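Local coordinates for protein fumarate lyase (Mesorhizobium sp., PDB 3C8T) that belongs to the fumarate lyase family of largely helical proteins that assemble as tetramers around long central helix bundles, at residues Ala121-Arg126 with Val235-Leu240. Sequence-based numbering, arbitrary orientation.
Sequences ALISRR and VQFLAL
Two long helices of the central bundle, 104-140 and 229-255, meet here through Ile123 on one side and Phe237 and Leu238 on the other. The helices stand well apart: the nearest pair of CA atoms across the contact, those of Ile123 and Leu238, is 8.8 Å apart, and only 94 Å² is buried between the two segments, both sides summed. Side chains therefore bridge the gap, and all the touching atoms are carbon. Ile123 points its CB at the partner helix and offers both branches. CG1 lies anti to the carbonyl carbon (chi1 -66°) and comes within 4.0 Å of Leu238 CD2; the same methyl is 4.1 Å from Ile123 CD1, at the end of that branch. The other branch, CG2, is 4.2 Å from Phe237 CE2. It approaches the ring at its edge, close to the ring plane, instead of over a face.

Long helices packed into a bundle are the hallmark of the fumarate lyase fold, and this contact is a buried piece of it; its centre lies about 4 Å from the centre of the chain. Leu238 leaves its helix at an angle to the partner, but its end turns nearer: chi2 of 174° sets CD1 anti to CA, which leaves CD2, the other methyl, on the side of Ile123. Phe237 also touches Arg177 and Ile181 of helix 160-185, while Leu238 rests on Phe329 of helix 315-344 and Val296 of helix 284-306. On helix 229-255 itself, the next residue, Ala239, packs against Leu304 of the second subunit, so this helix also lies at a subunit interface.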
loop_
_atom_site.group_PDB
_atom_site.type_symbol
_atom_site.label_atom_id
_atom_site.label_comp_id
_atom_site.label_asym_id
_atom_site.label_seq_id
_atom_site.Cartn_x
_atom_site.Cartn_y
_atom_site.Cartn_z
ATOM N N ALA A 121 5.600 -26.273 -1.961
ATOM C CA ALA A 121 6.035 -27.300 -2.933
ATOM C C ALA A 121 5.442 -27.024 -4.302
ATOM O O ALA A 121 6.114 -27.218 -5.330
ATOM C CB ALA A 121 5.707 -28.759 -2.457
ATOM N N LEU A 122 4.205 -26.540 -4.318
ATOM C CA LEU A 122 3.559 -26.171 -5.565
ATOM C C LEU A 122 4.180 -24.892 -6.165
ATOM O O LEU A 122 4.413 -24.816 -7.377
ATOM C CB LEU A 122 2.039 -26.034 -5.354
ATOM C CG LEU A 122 1.226 -25.521 -6.541
ATOM C CD1 LEU A 122 1.513 -26.369 -7.844
ATOM C CD2 LEU A 122 -0.278 -25.550 -6.166
ATOM N N ILE A 123 4.445 -23.888 -5.332
ATOM C CA ILE A 123 5.193 -22.709 -5.787
ATOM C C ILE A 123 6.569 -23.088 -6.372
ATOM O O ILE A 123 6.943 -22.627 -7.441
ATOM C CB ILE A 123 5.380 -21.670 -4.636
ATOM C CG1 ILE A 123 4.027 -21.073 -4.215
ATOM C CG2 ILE A 123 6.391 -20.600 -5.034
ATOM C CD1 ILE A 123 3.258 -20.313 -5.315
ATOM N N SER A 124 7.313 -23.938 -5.670
ATOM C CA SER A 124 8.623 -24.351 -6.139
ATOM C C SER A 124 8.559 -25.025 -7.522
ATOM O O SER A 124 9.373 -24.741 -8.411
ATOM C CB SER A 124 9.264 -25.268 -5.093
ATOM O OG SER A 124 10.468 -25.813 -5.585
ATOM N N ARG A 125 7.580 -25.918 -7.687
ATOM C CA ARG A 125 7.294 -26.627 -8.925
ATOM C C ARG A 125 7.011 -25.624 -10.079
ATOM O O ARG A 125 7.490 -25.782 -11.194
ATOM C CB ARG A 125 6.038 -27.462 -8.638
ATOM C CG ARG A 125 5.932 -28.757 -9.269
ATOM C CD ARG A 125 4.768 -28.732 -10.250
ATOM N NE ARG A 125 3.413 -28.932 -9.721
ATOM C CZ ARG A 125 2.345 -28.527 -10.414
ATOM N NH1 ARG A 125 2.533 -27.942 -11.589
ATOM N NH2 ARG A 125 1.108 -28.722 -9.986
ATOM N N ARG A 126 6.231 -24.585 -9.810
ATOM C CA ARG A 126 5.917 -23.602 -10.850
ATOM C C ARG A 126 7.137 -22.710 -11.183
ATOM O O ARG A 126 7.381 -22.364 -12.353
ATOM C CB ARG A 126 4.694 -22.767 -10.477
ATOM C CG ARG A 126 3.477 -23.571 -10.050
ATOM C CD ARG A 126 2.265 -22.849 -10.558
ATOM N NE ARG A 126 1.005 -23.501 -10.247
ATOM C CZ ARG A 126 0.418 -24.424 -11.008
ATOM N NH1 ARG A 126 0.989 -24.854 -12.118
ATOM N NH2 ARG A 126 -0.729 -24.946 -10.617
ATOM N N VAL A 235 4.892 -14.409 2.436
ATOM C CA VAL A 235 4.052 -13.662 1.480
ATOM C C VAL A 235 4.839 -12.537 0.766
ATOM O O VAL A 235 4.580 -12.230 -0.400
ATOM C CB VAL A 235 2.838 -13.108 2.195
ATOM C CG1 VAL A 235 1.919 -12.322 1.230
ATOM C CG2 VAL A 235 2.090 -14.282 2.889
ATOM N N GLN A 236 5.767 -11.908 1.477
ATOM C CA GLN A 236 6.682 -10.954 0.875
ATOM C C GLN A 236 7.423 -11.597 -0.281
ATOM O O GLN A 236 7.555 -10.971 -1.325
ATOM C CB GLN A 236 7.679 -10.390 1.881
ATOM C CG GLN A 236 7.120 -9.391 2.891
ATOM C CD GLN A 236 8.246 -8.524 3.509
ATOM O OE1 GLN A 236 8.218 -7.291 3.407
ATOM N NE2 GLN A 236 9.256 -9.172 4.108
ATOM N N PHE A 237 7.881 -12.843 -0.079
ATOM C CA PHE A 237 8.549 -13.617 -1.085
ATOM C C PHE A 237 7.606 -13.852 -2.288
ATOM O O PHE A 237 8.013 -13.698 -3.426
ATOM C CB PHE A 237 9.078 -14.954 -0.517
ATOM C CG PHE A 237 9.480 -15.977 -1.624
ATOM C CD1 PHE A 237 10.670 -15.820 -2.341
ATOM C CD2 PHE A 237 8.622 -16.994 -1.992
ATOM C CE1 PHE A 237 11.016 -16.700 -3.367
ATOM C CE2 PHE A 237 8.951 -17.896 -3.014
ATOM C CZ PHE A 237 10.159 -17.739 -3.701
ATOM N N LEU A 238 6.358 -14.243 -2.035
ATOM C CA LEU A 238 5.360 -14.345 -3.113
ATOM C C LEU A 238 5.242 -13.072 -3.934
ATOM O O LEU A 238 5.144 -13.117 -5.160
ATOM C CB LEU A 238 3.958 -14.757 -2.572
ATOM C CG LEU A 238 3.974 -16.173 -1.927
ATOM C CD1 LEU A 238 2.660 -16.536 -1.253
ATOM C CD2 LEU A 238 4.449 -17.291 -2.857
ATOM N N ALA A 239 5.202 -11.948 -3.234
ATOM C CA ALA A 239 5.166 -10.626 -3.861
ATOM C C ALA A 239 6.413 -10.307 -4.694
ATOM O O ALA A 239 6.304 -9.634 -5.718
ATOM C CB ALA A 239 4.920 -9.538 -2.820
ATOM N N LEU A 240 7.577 -10.797 -4.279
ATOM C CA LEU A 240 8.827 -10.532 -5.022
ATOM C C LEU A 240 8.853 -11.316 -6.336
ATOM O O LEU A 240 9.194 -10.763 -7.390
ATOM C CB LEU A 240 10.038 -10.906 -4.151
ATOM C CG LEU A 240 11.420 -10.349 -4.513
ATOM C CD1 LEU A 240 11.531 -8.885 -4.038
ATOM C CD2 LEU A 240 12.496 -11.193 -3.826
#